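Local coordinates for MutT/nudix family protein (Shewanella oneidensis, PDB 3GZ5), which regulates transcription of NAD metabolism genes in an ADP-ribose-dependent manner, pairing a Nudix domain with a DNA-binding winged-helix domain, at residues P166-S171 with D228-R233; Q158-S163 with H181-L186. One frame throughout, in Å; residues are numbered along the deposited sequence.

Contact 1: residues P166-S171 with D228-R233; sequences PGFALS and DTASYR
F168 and A230 mark the closest approach of the two backbones, 8.7 Å between their CA atoms, where the 3-10 turn 166-169 lies beside the end of another short 3-10 turn and the loop that follows it. At that spacing a side chain has to bridge the gap, and F168 does so with the far end of its ring. Its CE2 sits 3.8 Å from T229 CG2, which comes in obliquely, while the backbone N of A230 lies at the ring edge, near its plane, 4.0 Å from CE2. A230 CB adds a looser apolar touch on the same ring carbon.

T229 presents its methyl because CG2 stands anti to the backbone N, while OG1, anti to the carbonyl carbon (chi1 -59°), bonds to K226 O. The two side chains run past one another in opposing directions, and the phenyl ring also meets the ring of Y86.

Behind A230 the loop is tied to itself. R233 folds back and directs both terminal nitrogens, NH1 and NH2, at A230 O, each 3.0 Å away and on one face of the carbonyl plane. NH1 is also 2.7 Å from Y232 O, an acceptor that lies in the guanidinium plane, although NH1 itself stands well above the plane of that carbonyl. One guanidinium thus binds two carbonyls of the same loop, which is consistent with a stabilised bend.

This is a small, mainly apolar contact between two connections of the NrtR fold: the one from helix 145-162 to strand 174-175, and the one that follows strand 220-225, the central strand of the three-stranded winged-helix sheet.

Contact 2: residues Q158-S163 with H181-L186; sequences QKALYS and HVHEVL
The last turn of helix 145-162 comes against helix 176-187 very closely, with A160 and H183 only 5.3 Å apart at their CA atoms. A small residue makes this possible: A160 CB points at the other helix and rests 3.9 Å from L186 CB, with the leucine's CD1 just beyond. H183 works alongside. Its bond to CB does not aim at the partner, but with CG beside the backbone N (chi1 -75°) the imidazole swings across to the end of helix 145-162.

There the ring uses its edge. ND1 donates to A160 O over 3.2 Å, with an N-H...O angle of 150°, and it lies in the carbonyl plane on a lone pair of that oxygen. The neighbouring ring carbon CE1 is 3.1 Å from S163 O, also near the ring plane, so two carbonyls sit along one edge. S163, the first residue to leave helical geometry, turns its OG back to K159 O at 2.8 Å. Around the ring, F196 meets it edge-to-face and P166 packs on it.

Donation to A160 O places a proton on ND1 in this buried site. The two carbonyls gathered at the ND1-CE1 edge would probably favour a positive ring over a neutral one, and the hydrogen bond sets the imidazole's rotation while giving a carbonyl near the end of helix 145-162 a partner from helix 176-187.

From the N terminus, the chain reaches the end of helix 145-162 first, then the turn 166-171, then helix 176-187, and finally the tail 228-233. Contact 2 closes the short excursion from 158-163 to 181-186, whereas contact 1 closes a much longer one that takes in helices 176-187 and 193-203 and all three strands of the winged-helix sheet. Their segments alternate, so the two closures cross. They also touch: P166 lies on L186, and Y232 O against S163 CB. Together they tie the end of helix 145-162, the connection after it, helix 176-187 and the C-terminal tail into one junction.

Contact 1: residues P166-S171 with D228-R233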
loop_
_atom_site.group_PDB
_atom_site.type_symbol
_atom_site.label_atom_id
_atom_site.label_comp_id
_atom_site.label_asym_id
_atom_site.label_seq_id
_atom_site.Cartn_x
_atom_site.Cartn_y
_atom_site.Cartn_z
ATOM N N PRO B 166 12.644 9.551 -3.566
ATOM C CA PRO B 166 13.353 10.465 -2.639
ATOM C C PRO B 166 13.745 11.839 -3.189
ATOM O O PRO B 166 13.973 12.734 -2.414
ATOM C CB PRO B 166 14.585 9.659 -2.209
ATOM C CG PRO B 166 14.103 8.214 -2.316
ATOM C CD PRO B 166 13.296 8.224 -3.610
ATOM N N GLY B 167 13.794 12.032 -4.504
ATOM C CA GLY B 167 14.067 13.356 -5.029
ATOM C C GLY B 167 13.083 14.430 -4.602
ATOM O O GLY B 167 13.443 15.607 -4.535
ATOM N N PHE B 168 11.845 14.030 -4.293
ATOM C CA PHE B 168 10.802 14.975 -3.854
ATOM C C PHE B 168 11.077 15.670 -2.515
ATOM O O PHE B 168 10.517 16.729 -2.258
ATOM C CB PHE B 168 9.406 14.311 -3.878
ATOM C CG PHE B 168 8.897 14.054 -5.259
ATOM C CD1 PHE B 168 8.526 15.111 -6.079
ATOM C CD2 PHE B 168 8.797 12.766 -5.751
ATOM C CE1 PHE B 168 8.058 14.886 -7.369
ATOM C CE2 PHE B 168 8.319 12.521 -7.052
ATOM C CZ PHE B 168 7.959 13.575 -7.854
ATOM N N ALA B 169 11.951 15.086 -1.689
ATOM C CA ALA B 169 12.414 15.713 -0.437
ATOM C C ALA B 169 13.433 16.852 -0.633
ATOM O O ALA B 169 13.792 17.532 0.330
ATOM C CB ALA B 169 12.984 14.654 0.505
ATOM N N LEU B 170 13.881 17.064 -1.877
ATOM C CA LEU B 170 14.928 18.065 -2.190
ATOM C C LEU B 170 14.374 19.319 -2.833
ATOM O O LEU B 170 13.333 19.273 -3.471
ATOM C CB LEU B 170 15.963 17.458 -3.138
ATOM C CG LEU B 170 16.546 16.147 -2.655
ATOM C CD1 LEU B 170 17.338 15.473 -3.800
ATOM C CD2 LEU B 170 17.391 16.441 -1.447
ATOM N N SER B 171 15.053 20.450 -2.685
ATOM C CA SER B 171 14.600 21.604 -3.454
ATOM C C SER B 171 15.012 21.425 -4.909
ATOM O O SER B 171 15.993 20.734 -5.221
ATOM C CB SER B 171 15.022 22.948 -2.852
ATOM O OG SER B 171 16.422 23.046 -2.736
ATOM N N ASP B 228 6.384 12.319 -13.960
ATOM C CA ASP B 228 6.241 10.848 -13.964
ATOM C C ASP B 228 7.206 10.077 -13.037
ATOM O O ASP B 228 7.110 8.852 -12.936
ATOM C CB ASP B 228 6.210 10.270 -15.399
ATOM C CG ASP B 228 7.613 10.082 -16.023
ATOM O OD1 ASP B 228 7.732 9.277 -16.982
ATOM O OD2 ASP B 228 8.593 10.747 -15.593
ATOM N N THR B 229 8.117 10.796 -12.360
ATOM C CA THR B 229 8.932 10.230 -11.275
ATOM C C THR B 229 8.049 9.564 -10.218
ATOM O O THR B 229 8.409 8.527 -9.660
ATOM C CB THR B 229 9.790 11.319 -10.585
ATOM O OG1 THR B 229 10.651 11.947 -11.544
ATOM C CG2 THR B 229 10.662 10.732 -9.441
ATOM N N ALA B 230 6.887 10.171 -9.964
ATOM C CA ALA B 230 5.993 9.767 -8.892
ATOM C C ALA B 230 5.526 8.322 -9.050
ATOM O O ALA B 230 5.407 7.589 -8.065
ATOM C CB ALA B 230 4.780 10.716 -8.837
ATOM N N SER B 231 5.254 7.934 -10.298
ATOM C CA SER B 231 4.775 6.606 -10.624
ATOM C C SER B 231 5.858 5.641 -11.150
ATOM O O SER B 231 5.654 4.427 -11.136
ATOM C CB SER B 231 3.629 6.715 -11.645
ATOM O OG SER B 231 4.143 7.096 -12.907
ATOM N N TYR B 232 6.994 6.156 -11.621
ATOM C CA TYR B 232 8.021 5.263 -12.192
ATOM C C TYR B 232 8.704 4.371 -11.153
ATOM O O TYR B 232 9.220 4.864 -10.137
ATOM C CB TYR B 232 9.088 6.046 -12.959
ATOM C CG TYR B 232 10.104 5.143 -13.643
ATOM C CD1 TYR B 232 10.030 4.894 -15.023
ATOM C CD2 TYR B 232 11.131 4.526 -12.908
ATOM C CE1 TYR B 232 10.950 4.060 -15.654
ATOM C CE2 TYR B 232 12.059 3.694 -13.524
ATOM C CZ TYR B 232 11.963 3.459 -14.895
ATOM O OH TYR B 232 12.883 2.630 -15.498
ATOM N N ARG B 233 8.737 3.071 -11.437
ATOM C CA ARG B 233 9.460 2.099 -10.611
ATOM C C ARG B 233 10.450 1.267 -11.437
ATOM O O ARG B 233 10.083 0.721 -12.484
ATOM C CB ARG B 233 8.475 1.154 -9.898
ATOM C CG ARG B 233 7.472 1.840 -8.953
ATOM C CD ARG B 233 8.152 2.585 -7.771
ATOM N NE ARG B 233 7.207 3.348 -6.938
ATOM C CZ ARG B 233 6.849 4.614 -7.154
ATOM N NH1 ARG B 233 7.352 5.298 -8.171
ATOM N NH2 ARG B 233 5.980 5.207 -6.338
#

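Contact 2: residues Q158-S163 with H181-L186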
loop_
_atom_site.group_PDB
_atom_site.type_symbol
_atom_site.label_atom_id
_atom_site.label_comp_id
_atom_site.label_asym_id
_atom_site.label_seq_id
_atom_site.Cartn_x
_atom_site.Cartn_y
_atom_site.Cartn_z
ATOM N N GLN B 158 12.136 1.304 0.887
ATOM C CA GLN B 158 11.784 0.617 -0.362
ATOM C C GLN B 158 11.697 1.571 -1.555
ATOM O O GLN B 158 12.076 1.209 -2.669
ATOM C CB GLN B 158 10.481 -0.197 -0.254
ATOM C CG GLN B 158 10.463 -1.268 0.829
ATOM C CD GLN B 158 11.574 -2.315 0.690
ATOM O OE1 GLN B 158 12.539 -2.330 1.479
ATOM N NE2 GLN B 158 11.441 -3.198 -0.311
ATOM N N LYS B 159 11.190 2.781 -1.342
ATOM C CA LYS B 159 11.202 3.773 -2.412
ATOM C C LYS B 159 12.633 4.087 -2.883
ATOM O O LYS B 159 12.850 4.273 -4.073
ATOM C CB LYS B 159 10.500 5.072 -1.987
ATOM C CG LYS B 159 9.033 4.930 -1.683
ATOM C CD LYS B 159 8.220 4.593 -2.893
ATOM C CE LYS B 159 6.806 4.392 -2.442
ATOM N NZ LYS B 159 5.867 4.308 -3.592
ATOM N N ALA B 160 13.588 4.170 -1.952
ATOM C CA ALA B 160 15.011 4.409 -2.286
ATOM C C ALA B 160 15.596 3.266 -3.124
ATOM O O ALA B 160 16.526 3.467 -3.886
ATOM C CB ALA B 160 15.842 4.628 -1.033
ATOM N N LEU B 161 15.012 2.080 -2.996
ATOM C CA LEU B 161 15.481 0.883 -3.695
ATOM C C LEU B 161 14.918 0.729 -5.099
ATOM O O LEU B 161 15.573 0.158 -5.997
ATOM C CB LEU B 161 15.133 -0.368 -2.875
ATOM C CG LEU B 161 16.084 -0.868 -1.770
ATOM C CD1 LEU B 161 15.600 -2.233 -1.302
ATOM C CD2 LEU B 161 17.553 -0.984 -2.228
ATOM N N TYR B 162 13.693 1.215 -5.291
ATOM C CA TYR B 162 12.970 0.949 -6.534
ATOM C C TYR B 162 12.484 2.175 -7.285
ATOM O O TYR B 162 11.788 2.020 -8.275
ATOM C CB TYR B 162 11.774 0.015 -6.286
ATOM C CG TYR B 162 12.165 -1.348 -5.798
ATOM C CD1 TYR B 162 12.689 -2.307 -6.670
ATOM C CD2 TYR B 162 12.024 -1.680 -4.452
ATOM C CE1 TYR B 162 13.062 -3.577 -6.207
ATOM C CE2 TYR B 162 12.390 -2.941 -3.978
ATOM C CZ TYR B 162 12.899 -3.876 -4.860
ATOM O OH TYR B 162 13.243 -5.104 -4.364
ATOM N N SER B 163 12.816 3.374 -6.810
ATOM C CA SER B 163 12.361 4.610 -7.466
ATOM C C SER B 163 13.306 5.792 -7.213
ATOM O O SER B 163 14.320 5.634 -6.532
ATOM C CB SER B 163 10.932 4.972 -7.002
ATOM O OG SER B 163 10.919 5.533 -5.700
ATOM N N HIS B 181 22.861 11.111 -2.153
ATOM C CA HIS B 181 22.979 11.192 -0.708
ATOM C C HIS B 181 21.662 10.962 0.048
ATOM O O HIS B 181 21.643 10.249 1.057
ATOM C CB HIS B 181 23.661 12.476 -0.250
ATOM C CG HIS B 181 24.018 12.458 1.207
ATOM N ND1 HIS B 181 24.839 11.492 1.762
ATOM C CD2 HIS B 181 23.632 13.254 2.231
ATOM C CE1 HIS B 181 24.955 11.705 3.060
ATOM N NE2 HIS B 181 24.232 12.769 3.372
ATOM N N VAL B 182 20.561 11.541 -0.433
ATOM C CA VAL B 182 19.252 11.261 0.180
ATOM C C VAL B 182 18.941 9.773 0.143
ATOM O O VAL B 182 18.418 9.249 1.123
ATOM C CB VAL B 182 18.055 12.018 -0.466
ATOM C CG1 VAL B 182 16.830 11.847 0.422
ATOM C CG2 VAL B 182 18.344 13.482 -0.601
ATOM N N HIS B 183 19.225 9.110 -0.978
ATOM C CA HIS B 183 18.997 7.658 -1.082
ATOM C C HIS B 183 19.889 6.872 -0.078
ATOM O O HIS B 183 19.431 5.910 0.556
ATOM C CB HIS B 183 19.245 7.139 -2.510
ATOM C CG HIS B 183 18.161 7.474 -3.499
ATOM N ND1 HIS B 183 17.394 6.512 -4.119
ATOM C CD2 HIS B 183 17.754 8.660 -4.012
ATOM C CE1 HIS B 183 16.550 7.087 -4.958
ATOM N NE2 HIS B 183 16.748 8.391 -4.914
ATOM N N GLU B 184 21.155 7.285 0.044
ATOM C CA GLU B 184 22.082 6.701 1.022
ATOM C C GLU B 184 21.565 6.867 2.458
ATOM O O GLU B 184 21.583 5.921 3.224
ATOM C CB GLU B 184 23.495 7.287 0.871
ATOM C CG GLU B 184 24.184 6.837 -0.404
ATOM C CD GLU B 184 25.508 7.542 -0.682
ATOM O OE1 GLU B 184 26.224 7.099 -1.601
ATOM O OE2 GLU B 184 25.847 8.530 -0.001
ATOM N N VAL B 185 21.071 8.050 2.810
ATOM C CA VAL B 185 20.501 8.267 4.147
ATOM C C VAL B 185 19.359 7.277 4.426
ATOM O O VAL B 185 19.241 6.760 5.542
ATOM C CB VAL B 185 20.007 9.724 4.345
ATOM C CG1 VAL B 185 19.329 9.916 5.716
ATOM C CG2 VAL B 185 21.164 10.694 4.199
ATOM N N LEU B 186 18.531 7.021 3.410
ATOM C CA LEU B 186 17.342 6.170 3.566
ATOM C C LEU B 186 17.703 4.700 3.676
ATOM O O LEU B 186 17.049 3.953 4.387
ATOM C CB LEU B 186 16.347 6.379 2.419
ATOM C CG LEU B 186 15.597 7.706 2.493
ATOM C CD1 LEU B 186 14.827 7.991 1.191
ATOM C CD2 LEU B 186 14.665 7.702 3.701
#